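Local coordinates for neutral ceramidase (Pseudomonas aeruginosa, PDB 2ZWS), which hydrolyses the N-acyl bond of ceramide to give sphingosine and a free fatty acid, and also catalyses the reverse synthesis, using one zinc ion per subunit, at residues Val302-Leu307 / Thr465-Trp470; Ala410-Met415 / Ala473-Leu478; Gly417-Arg422 / Thr451-Ala456. One frame throughout, in Å; residues are numbered along the deposited sequence. Where two conformers were deposited one is given.

In the fold
Interactions 1 and 2 are buried aromatic pairs, while interaction 3 is a partly buried salt bridge nearer the protein surface. Helix 471-488 joins the first two: Tyr-475, on whose ring Phe-412 rests in interaction 2, also meets Phe-304 of interaction 1, and Leu-478 packs on the same phenylalanine. Helix 414-428 joins the last two, since interaction 2 contains its N-terminal start and interaction 3 its next turn, and Thr-413 OG1 is hydrogen-bonded to Glu-454 OE1. Interactions 1 and 3 touch through Pro-469 and Trp-470 against Arg-452. Edge-to-face packing makes up the two buried contacts, of which interaction 2 adjoins the zinc ligand Glu-411, and charge pairing appears where the side chains are only partly buried.

Interaction 1 (Val302-Leu307 / Thr465-Trp470); sequences VDFTRL and TLYGPW
The backbones of Phe-304 and Tyr-467, the residues that touch, keep their CA atoms 8.0 Å apart, and no hydrogen bond links 302-307, the end of a strand and the turn after it, to the irregular segment 465-470. Two rings bridge that distance in a T-shaped (edge-to-face) stack. Phe-304 presents the CD2 corner of its ring to one face of Tyr-467, landing toward the rim on the CD2 side; Phe-304 CD2 to Tyr-467 CD2 is 3.7 Å. The centroids lie 5.2 Å apart and the planes stand at 67°. Tyr-467 CG is anti to its own carbonyl carbon (chi1 -49°), which carries the ring off the type I turn 465-468 toward the phenylalanine. On the opposite face Leu-466 CB sits over the ring centre, sandwiching the tyrosine, and the phenol OH is hydrogen-bonded to Pro-390 O. Where strand 295-303 ends, Asp-303 OD1 accepts from Thr-305 N at 3.0 Å, an Asx turn. The pair joins this strand end to the loop leading into helix 471-488, and the Tyr-467 side chain is about 9 Å from those of Gln-68 and Tyr-445, both inferred to bind substrate. Both rings lie against Leu-393 of strand 392-400, the antiparallel neighbour of 295-303; Phe-304 also packs on Leu-478 and meets the ring of Tyr-475, both on helix 471-488.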
loop_
_atom_site.group_PDB
_atom_site.type_symbol
_atom_site.label_atom_id
_atom_site.label_comp_id
_atom_site.label_asym_id
_atom_site.label_seq_id
_atom_site.Cartn_x
_atom_site.Cartn_y
_atom_site.Cartn_z
ATOM N N VAL A 302 16.285 7.542 13.051
ATOM C CA VAL A 302 17.169 6.834 14.006
ATOM C C VAL A 302 18.205 6.005 13.267
ATOM O O VAL A 302 17.854 5.189 12.419
ATOM C CB VAL A 302 16.354 5.904 14.940
ATOM C CG1 VAL A 302 17.248 5.274 15.991
ATOM C CG2 VAL A 302 15.234 6.689 15.611
ATOM N N ASP A 303 19.478 6.218 13.587
ATOM C CA ASP A 303 20.514 5.359 13.039
ATOM C C ASP A 303 20.529 4.005 13.794
ATOM O O ASP A 303 20.811 3.941 15.018
ATOM C CB ASP A 303 21.872 6.050 13.114
ATOM C CG ASP A 303 22.973 5.276 12.378
ATOM O OD1 ASP A 303 22.731 4.144 11.891
ATOM O OD2 ASP A 303 24.089 5.844 12.254
ATOM N N PHE A 304 20.167 2.946 13.068
ATOM C CA PHE A 304 20.044 1.600 13.663
ATOM C C PHE A 304 21.407 0.929 13.875
ATOM O O PHE A 304 21.513 -0.043 14.640
ATOM C CB PHE A 304 19.095 0.722 12.801
ATOM C CG PHE A 304 17.670 0.737 13.276
ATOM C CD1 PHE A 304 17.052 1.935 13.649
ATOM C CD2 PHE A 304 16.943 -0.444 13.354
ATOM C CE1 PHE A 304 15.729 1.944 14.117
ATOM C CE2 PHE A 304 15.631 -0.439 13.827
ATOM C CZ PHE A 304 15.033 0.749 14.220
ATOM N N THR A 305 22.447 1.452 13.236
ATOM C CA THR A 305 23.782 0.828 13.313
ATOM C C THR A 305 24.344 0.972 14.732
ATOM O O THR A 305 24.486 2.085 15.247
ATOM C CB THR A 305 24.714 1.429 12.248
ATOM O OG1 THR A 305 24.165 1.180 10.942
ATOM C CG2 THR A 305 26.103 0.793 12.322
ATOM N N ARG A 306 24.653 -0.177 15.347
ATOM C CA ARG A 306 25.072 -0.281 16.755
ATOM C C ARG A 306 24.215 0.508 17.745
ATOM O O ARG A 306 24.694 1.108 18.709
ATOM C CB ARG A 306 26.593 -0.102 16.960
ATOM C CG ARG A 306 27.250 1.084 16.285
ATOM C CD ARG A 306 28.750 0.841 16.137
ATOM N NE ARG A 306 29.362 1.694 15.114
ATOM C CZ ARG A 306 29.618 1.311 13.863
ATOM N NH1 ARG A 306 30.176 2.164 13.017
ATOM N NH2 ARG A 306 29.335 0.076 13.452
ATOM N N LEU A 307 22.901 0.470 17.515
ATOM C CA LEU A 307 21.969 1.099 18.426
ATOM C C LEU A 307 21.933 0.397 19.783
ATOM O O LEU A 307 21.588 -0.778 19.854
ATOM C CB LEU A 307 20.558 1.114 17.822
ATOM C CG LEU A 307 19.466 1.806 18.639
ATOM C CD1 LEU A 307 19.723 3.301 18.759
ATOM C CD2 LEU A 307 18.107 1.550 17.971
ATOM N N THR A 465 14.051 -10.608 9.961
ATOM C CA THR A 465 14.208 -9.612 11.018
ATOM C C THR A 465 15.654 -9.131 10.962
ATOM O O THR A 465 16.583 -9.783 11.484
ATOM C CB THR A 465 13.792 -10.178 12.390
ATOM O OG1 THR A 465 12.394 -10.497 12.376
ATOM C CG2 THR A 465 14.089 -9.193 13.520
ATOM N N LEU A 466 15.873 -8.028 10.250
ATOM C CA LEU A 466 17.211 -7.691 9.760
ATOM C C LEU A 466 18.269 -7.493 10.830
ATOM O O LEU A 466 19.420 -7.918 10.656
ATOM C CB LEU A 466 17.173 -6.435 8.861
ATOM C CG LEU A 466 16.309 -6.564 7.603
ATOM C CD1 LEU A 466 16.235 -5.199 6.913
ATOM C CD2 LEU A 466 16.838 -7.623 6.638
ATOM N N TYR A 467 17.902 -6.805 11.901
ATOM C CA TYR A 467 18.909 -6.261 12.834
ATOM C C TYR A 467 19.186 -7.152 14.047
ATOM O O TYR A 467 19.723 -6.699 15.048
ATOM C CB TYR A 467 18.518 -4.824 13.240
ATOM C CG TYR A 467 18.175 -3.994 12.010
ATOM C CD1 TYR A 467 19.182 -3.504 11.165
ATOM C CD2 TYR A 467 16.834 -3.734 11.660
ATOM C CE1 TYR A 467 18.855 -2.765 10.000
ATOM C CE2 TYR A 467 16.494 -2.995 10.498
ATOM C CZ TYR A 467 17.507 -2.506 9.694
ATOM O OH TYR A 467 17.164 -1.798 8.551
ATOM N N GLY A 468 18.758 -8.402 13.944
ATOM C CA GLY A 468 19.049 -9.400 14.973
ATOM C C GLY A 468 17.940 -9.626 15.980
ATOM O O GLY A 468 16.826 -9.082 15.870
ATOM N N PRO A 469 18.239 -10.406 17.018
ATOM C CA PRO A 469 17.218 -10.859 17.949
ATOM C C PRO A 469 16.535 -9.723 18.718
ATOM O O PRO A 469 15.405 -9.885 19.169
ATOM C CB PRO A 469 17.998 -11.792 18.901
ATOM C CG PRO A 469 19.418 -11.363 18.789
ATOM C CD PRO A 469 19.583 -10.912 17.363
ATOM N N TRP A 470 17.232 -8.603 18.886
ATOM C CA TRP A 470 16.708 -7.505 19.698
ATOM C C TRP A 470 16.104 -6.377 18.868
ATOM O O TRP A 470 15.855 -5.297 19.391
ATOM C CB TRP A 470 17.777 -6.977 20.665
ATOM C CG TRP A 470 18.291 -8.097 21.549
ATOM C CD1 TRP A 470 19.513 -8.682 21.490
ATOM C CD2 TRP A 470 17.543 -8.796 22.542
ATOM N NE1 TRP A 470 19.592 -9.694 22.423
ATOM C CE2 TRP A 470 18.395 -9.786 23.081
ATOM C CE3 TRP A 470 16.239 -8.673 23.047
ATOM C CZ2 TRP A 470 17.986 -10.655 24.110
ATOM C CZ3 TRP A 470 15.828 -9.540 24.069
ATOM C CH2 TRP A 470 16.708 -10.514 24.587
#

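Interaction 2 (Ala410-Met415 / Ala473-Leu478); sequences AEFTVM and AAYQQL. With ZN (zinc ion), chain B.
Phe-412 of the short strand 411-412 and Tyr-475 of helix 471-488 form a buried aromatic contact, one residue along from the zinc ligand Glu-411. Phe-412 drives the CZ end of its ring into the face of Tyr-475, a T-shaped pair with the planes at 73° and centroids 4.9 Å apart. The point of contact is central: Phe-412 CZ stands over the middle of the tyrosine ring, 3.6 Å from Tyr-475 CG, while the neighbouring Phe-412 CE2 packs near both that atom and Tyr-475 CB. Both side chains have CG anti to the carbonyl carbon (chi1 -72° in Phe-412, -81° in Tyr-475), which directs each ring across the gap between backbones whose nearest CA atoms are 10.1 Å apart. Ala-410 CB adds a looser touch on Tyr-475 OH at 4.1 Å.

Glu-411, next to Phe-412 in sequence, reaches the metal with both carboxylate oxygens, unequally: OE1 is 2.1 Å from zinc and OE2 2.5 Å. Strand 411-412 pairs in parallel with 448-449, each of these two-residue strands carrying a zinc ligand, and Tyr-448 of the second completes the site together with His-97, His-204 and a water. Glu-411 OE2 also bonds to the hydroxyl of Tyr-445, a residue inferred to bind substrate, and OE1 to that of Tyr-441, so the carboxylate is steadied by second-shell phenols as well as by the metal. Phe-412 is further packed by Phe-438, again edge-to-face, and by Ile-420, and Val-449 touches Ala-410, Phe-412 and Tyr-475 alike.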
loop_
_atom_site.group_PDB
_atom_site.type_symbol
_atom_site.label_atom_id
_atom_site.label_comp_id
_atom_site.label_asym_id
_atom_site.label_seq_id
_atom_site.Cartn_x
_atom_site.Cartn_y
_atom_site.Cartn_z
ATOM N N ALA A 410 8.133 -1.057 9.209
ATOM C CA ALA A 410 8.381 -2.477 8.953
ATOM C C ALA A 410 7.087 -3.298 9.100
ATOM O O ALA A 410 6.016 -2.747 9.383
ATOM C CB ALA A 410 9.464 -3.022 9.923
ATOM N N GLU A 411 7.200 -4.616 8.892
ATOM C CA GLU A 411 6.095 -5.559 9.119
ATOM C C GLU A 411 6.259 -6.174 10.493
ATOM O O GLU A 411 7.155 -6.980 10.683
ATOM C CB GLU A 411 6.114 -6.697 8.084
ATOM C CG GLU A 411 6.432 -6.279 6.667
ATOM C CD GLU A 411 5.869 -7.236 5.637
ATOM O OE1 GLU A 411 4.824 -7.938 5.875
ATOM O OE2 GLU A 411 6.459 -7.282 4.549
ATOM N N PHE A 412 5.393 -5.816 11.431
ATOM C CA PHE A 412 5.505 -6.353 12.782
ATOM C C PHE A 412 4.564 -7.527 12.956
ATOM O O PHE A 412 3.417 -7.471 12.568
ATOM C CB PHE A 412 5.173 -5.261 13.793
ATOM C CG PHE A 412 6.239 -4.208 13.902
ATOM C CD1 PHE A 412 6.481 -3.312 12.837
ATOM C CD2 PHE A 412 6.987 -4.082 15.059
ATOM C CE1 PHE A 412 7.492 -2.361 12.932
ATOM C CE2 PHE A 412 7.967 -3.105 15.162
ATOM C CZ PHE A 412 8.226 -2.237 14.086
ATOM N N THR A 413 5.035 -8.591 13.586
ATOM C CA THR A 413 4.129 -9.683 13.900
ATOM C C THR A 413 3.155 -9.225 14.966
ATOM O O THR A 413 3.356 -8.190 15.598
ATOM C CB THR A 413 4.869 -10.858 14.496
ATOM O OG1 THR A 413 5.564 -10.418 15.677
ATOM C CG2 THR A 413 5.838 -11.451 13.483
ATOM N N VAL A 414 2.095 -10.008 15.164
ATOM C CA VAL A 414 1.053 -9.642 16.144
ATOM C C VAL A 414 1.694 -9.252 17.493
ATOM O O VAL A 414 1.467 -8.152 17.992
ATOM C CB VAL A 414 0.016 -10.786 16.330
ATOM C CG1 VAL A 414 -0.937 -10.509 17.531
ATOM C CG2 VAL A 414 -0.781 -11.004 15.033
ATOM N N MET A 415 2.497 -10.145 18.085
ATOM C CA MET A 415 3.017 -9.862 19.422
ATOM C C MET A 415 4.086 -8.776 19.403
ATOM O O MET A 415 4.252 -8.037 20.397
ATOM C CB MET A 415 3.548 -11.133 20.110
ATOM C CG MET A 415 2.475 -12.165 20.475
ATOM S SD MET A 415 0.923 -11.449 21.121
ATOM C CE MET A 415 1.440 -10.519 22.589
ATOM N N ALA A 473 12.880 -5.240 20.511
ATOM C CA ALA A 473 13.208 -4.509 21.745
ATOM C C ALA A 473 13.635 -3.075 21.407
ATOM O O ALA A 473 13.215 -2.119 22.088
ATOM C CB ALA A 473 14.321 -5.244 22.498
ATOM N N ALA A 474 14.414 -2.931 20.337
ATOM C CA ALA A 474 14.857 -1.594 19.863
ATOM C C ALA A 474 13.656 -0.737 19.502
ATOM O O ALA A 474 13.567 0.433 19.924
ATOM C CB ALA A 474 15.773 -1.712 18.646
ATOM N N TYR A 475 12.740 -1.297 18.703
ATOM C CA TYR A 475 11.541 -0.516 18.337
ATOM C C TYR A 475 10.711 -0.167 19.569
ATOM O O TYR A 475 10.181 0.928 19.667
ATOM C CB TYR A 475 10.696 -1.270 17.332
ATOM C CG TYR A 475 11.161 -1.161 15.908
ATOM C CD1 TYR A 475 10.973 0.019 15.179
ATOM C CD2 TYR A 475 11.756 -2.252 15.265
ATOM C CE1 TYR A 475 11.377 0.113 13.856
ATOM C CE2 TYR A 475 12.142 -2.185 13.942
ATOM C CZ TYR A 475 11.947 -0.986 13.231
ATOM O OH TYR A 475 12.303 -0.879 11.905
ATOM N N GLN A 476 10.610 -1.091 20.528
ATOM C CA GLN A 476 9.817 -0.799 21.706
ATOM C C GLN A 476 10.449 0.362 22.491
ATOM O O GLN A 476 9.740 1.295 22.898
ATOM C CB GLN A 476 9.677 -2.040 22.593
ATOM C CG GLN A 476 8.641 -1.905 23.686
ATOM C CD GLN A 476 8.169 -3.247 24.196
ATOM O OE1 GLN A 476 7.858 -4.151 23.411
ATOM N NE2 GLN A 476 8.092 -3.382 25.520
ATOM N N GLN A 477 11.762 0.325 22.653
ATOM C CA GLN A 477 12.477 1.414 23.328
ATOM C C GLN A 477 12.259 2.748 22.621
ATOM O O GLN A 477 11.988 3.758 23.266
ATOM C CB GLN A 477 13.963 1.123 23.328
ATOM C CG GLN A 477 14.815 2.253 23.870
ATOM C CD GLN A 477 16.250 1.842 23.952
ATOM O OE1 GLN A 477 17.093 2.311 23.179
ATOM N NE2 GLN A 477 16.535 0.920 24.850
ATOM N N LEU A 478 12.391 2.728 21.292
ATOM C CA LEU A 478 12.261 3.953 20.499
ATOM C C LEU A 478 10.870 4.574 20.635
ATOM O O LEU A 478 10.731 5.803 20.817
ATOM C CB LEU A 478 12.592 3.667 19.039
ATOM C CG LEU A 478 14.060 3.312 18.771
ATOM C CD1 LEU A 478 14.244 2.836 17.341
ATOM C CD2 LEU A 478 15.007 4.448 19.083
HETATM ZN ZN ZN B . 4.634 -8.943 4.088
HETATM O O HOH W 1 5.070 -9.658 2.146
#

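Interaction 3 (Gly417-Arg422 / Thr451-Ala456); sequences GVRIRR and TREEYA
Arg-419 grips Glu-453 end-on, with both terminal nitrogens directed at one carboxylate oxygen. Arg-419 NH1 donates to Glu-453 OE1 at 2.9 Å (N-H...O 151°), and Arg-419 NH2 reaches the same oxygen at 3.2 Å through a more bent bond. A third link, from NH1 to OE2, is weak. OE1 lies close to the guanidinium plane, yet the two flat groups are turned 75° against each other, so the salt bridge is not the coplanar kind with each nitrogen facing its own oxygen. NH2 uses the syn lone pair of OE1, whereas NH1 comes from above the carboxylate plane.

Over one face of the guanidinium lies Thr-451, its methyl CG2 above the centre and Thr-451 CB 3.6 Å from Arg-419 NH2. The arginine chain runs extended from CG to NE, carrying its head from helix 414-428 across to the first turn of helix 452-457; the glutamate instead bends at chi2 (90°) to bring its carboxylate back to meet it. Thr-451 is held by a capping box: Glu-454 N donates to Thr-451 OG1 at 3.1 Å, and Thr-451 N donates to Glu-454 OE1 at 2.9 Å. OG1 is also hydrogen-bonded to Asn-168 OD1, and Glu-454 itself to Asn-168 ND2. The arginine has a second acidic partner, Asp-170, which takes NE, and its side chain rests on Gln-472 and Gln-476 of helix 471-488.

Flanked by Glu-453 and Asp-170, the guanidinium probably has its charge largely balanced, while Glu-453, near the N-terminal start of its helix, would probably be further stabilised as an anion by the helix dipole.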
loop_
_atom_site.group_PDB
_atom_site.type_symbol
_atom_site.label_atom_id
_atom_site.label_comp_id
_atom_site.label_asym_id
_atom_site.label_seq_id
_atom_site.Cartn_x
_atom_site.Cartn_y
_atom_site.Cartn_z
ATOM N N GLY A 417 3.983 -6.088 17.612
ATOM C CA GLY A 417 3.201 -4.848 17.626
ATOM C C GLY A 417 2.432 -4.660 18.922
ATOM O O GLY A 417 2.412 -3.559 19.512
ATOM N N VAL A 418 1.797 -5.742 19.381
ATOM C CA VAL A 418 1.035 -5.686 20.635
ATOM C C VAL A 418 1.915 -5.270 21.824
ATOM O O VAL A 418 1.505 -4.462 22.644
ATOM C CB VAL A 418 0.282 -7.013 20.938
ATOM C CG1 VAL A 418 -0.307 -6.984 22.353
ATOM C CG2 VAL A 418 -0.816 -7.219 19.914
ATOM N N ARG A 419 3.119 -5.823 21.917
ATOM C CA ARG A 419 4.011 -5.441 23.027
ATOM C C ARG A 419 4.338 -3.931 23.003
ATOM O O ARG A 419 4.399 -3.266 24.050
ATOM C CB ARG A 419 5.294 -6.262 23.004
ATOM C CG ARG A 419 5.102 -7.655 23.607
ATOM C CD ARG A 419 6.433 -8.349 23.630
ATOM N NE ARG A 419 6.286 -9.789 23.775
ATOM C CZ ARG A 419 7.309 -10.626 23.683
ATOM N NH1 ARG A 419 7.111 -11.942 23.818
ATOM N NH2 ARG A 419 8.528 -10.143 23.465
ATOM N N ILE A 420 4.530 -3.392 21.805
ATOM C CA ILE A 420 4.838 -1.965 21.680
ATOM C C ILE A 420 3.614 -1.125 22.043
ATOM O O ILE A 420 3.715 -0.176 22.805
ATOM C CB ILE A 420 5.366 -1.622 20.285
ATOM C CG1 ILE A 420 6.702 -2.351 20.062
ATOM C CG2 ILE A 420 5.550 -0.113 20.152
ATOM C CD1 ILE A 420 7.278 -2.223 18.657
ATOM N N ARG A 421 2.450 -1.527 21.545
ATOM C CA ARG A 421 1.198 -0.872 21.880
ATOM C C ARG A 421 0.993 -0.793 23.396
ATOM O O ARG A 421 0.686 0.275 23.932
ATOM C CB ARG A 421 0.057 -1.651 21.251
ATOM C CG ARG A 421 -0.982 -0.792 20.594
ATOM C CD ARG A 421 -2.181 -1.653 20.294
ATOM N NE ARG A 421 -1.867 -2.741 19.378
ATOM C CZ ARG A 421 -2.667 -3.787 19.139
ATOM N NH1 ARG A 421 -3.834 -3.931 19.774
ATOM N NH2 ARG A 421 -2.294 -4.699 18.244
ATOM N N ARG A 422 1.170 -1.924 24.077
ATOM C CA ARG A 422 1.029 -2.010 25.541
ATOM C C ARG A 422 1.986 -1.064 26.247
ATOM O O ARG A 422 1.620 -0.385 27.209
ATOM C CB ARG A 422 1.312 -3.427 26.031
ATOM C CG ARG A 422 0.214 -4.422 25.744
ATOM C CD ARG A 422 0.652 -5.837 26.078
ATOM N NE ARG A 422 -0.454 -6.747 25.826
ATOM C CZ ARG A 422 -0.350 -8.062 25.703
ATOM N NH1 ARG A 422 0.832 -8.664 25.789
ATOM N NH2 ARG A 422 -1.446 -8.769 25.474
ATOM N N THR A 451 9.227 -10.930 17.721
ATOM C CA THR A 451 9.669 -10.812 19.112
ATOM C C THR A 451 10.951 -11.640 19.276
ATOM O O THR A 451 11.260 -12.472 18.436
ATOM C CB THR A 451 8.632 -11.361 20.086
ATOM O OG1 THR A 451 8.401 -12.732 19.760
ATOM C CG2 THR A 451 7.299 -10.586 20.000
ATOM N N ARG A 452 11.651 -11.452 20.393
ATOM C CA ARG A 452 12.840 -12.279 20.700
ATOM C C ARG A 452 12.552 -13.790 20.584
ATOM O O ARG A 452 13.338 -14.555 19.985
ATOM C CB ARG A 452 13.385 -11.937 22.103
ATOM C CG ARG A 452 14.589 -12.784 22.553
ATOM C CD ARG A 452 15.808 -12.465 21.727
ATOM N NE ARG A 452 16.956 -13.369 21.884
ATOM C CZ ARG A 452 17.192 -14.426 21.112
ATOM N NH1 ARG A 452 18.282 -15.155 21.306
ATOM N NH2 ARG A 452 16.343 -14.764 20.145
ATOM N N GLU A 453 11.405 -14.190 21.112
ATOM C CA GLU A 453 11.012 -15.617 21.126
ATOM C C GLU A 453 10.687 -16.116 19.718
ATOM O O GLU A 453 11.167 -17.169 19.287
ATOM C CB GLU A 453 9.835 -15.841 22.076
ATOM C CG GLU A 453 10.126 -15.438 23.535
ATOM C CD GLU A 453 9.785 -13.981 23.908
ATOM O OE1 GLU A 453 9.687 -13.074 23.029
ATOM O OE2 GLU A 453 9.613 -13.730 25.132
ATOM N N GLU A 454 9.914 -15.332 18.966
ATOM C CA GLU A 454 9.654 -15.679 17.573
ATOM C C GLU A 454 10.941 -15.755 16.763
ATOM O O GLU A 454 11.098 -16.642 15.918
ATOM C CB GLU A 454 8.734 -14.642 16.923
ATOM C CG GLU A 454 7.300 -14.716 17.390
ATOM C CD GLU A 454 6.546 -13.426 17.191
ATOM O OE1 GLU A 454 7.105 -12.482 16.589
ATOM O OE2 GLU A 454 5.391 -13.349 17.649
ATOM N N TYR A 455 11.832 -14.784 16.974
ATOM C CA TYR A 455 13.082 -14.724 16.228
ATOM C C TYR A 455 13.831 -16.033 16.348
ATOM O O TYR A 455 14.367 -16.526 15.348
ATOM C CB TYR A 455 13.953 -13.586 16.746
ATOM C CG TYR A 455 15.240 -13.398 15.993
ATOM C CD1 TYR A 455 15.325 -12.468 14.943
ATOM C CD2 TYR A 455 16.398 -14.116 16.350
ATOM C CE1 TYR A 455 16.507 -12.271 14.251
ATOM C CE2 TYR A 455 17.601 -13.931 15.660
ATOM C CZ TYR A 455 17.640 -12.986 14.607
ATOM O OH TYR A 455 18.807 -12.781 13.920
ATOM N N ALA A 456 13.844 -16.601 17.564
ATOM C CA ALA A 456 14.616 -17.834 17.821
ATOM C C ALA A 456 14.155 -19.002 16.956
ATOM O O ALA A 456 14.966 -19.859 16.585
ATOM C CB ALA A 456 14.577 -18.215 19.300
#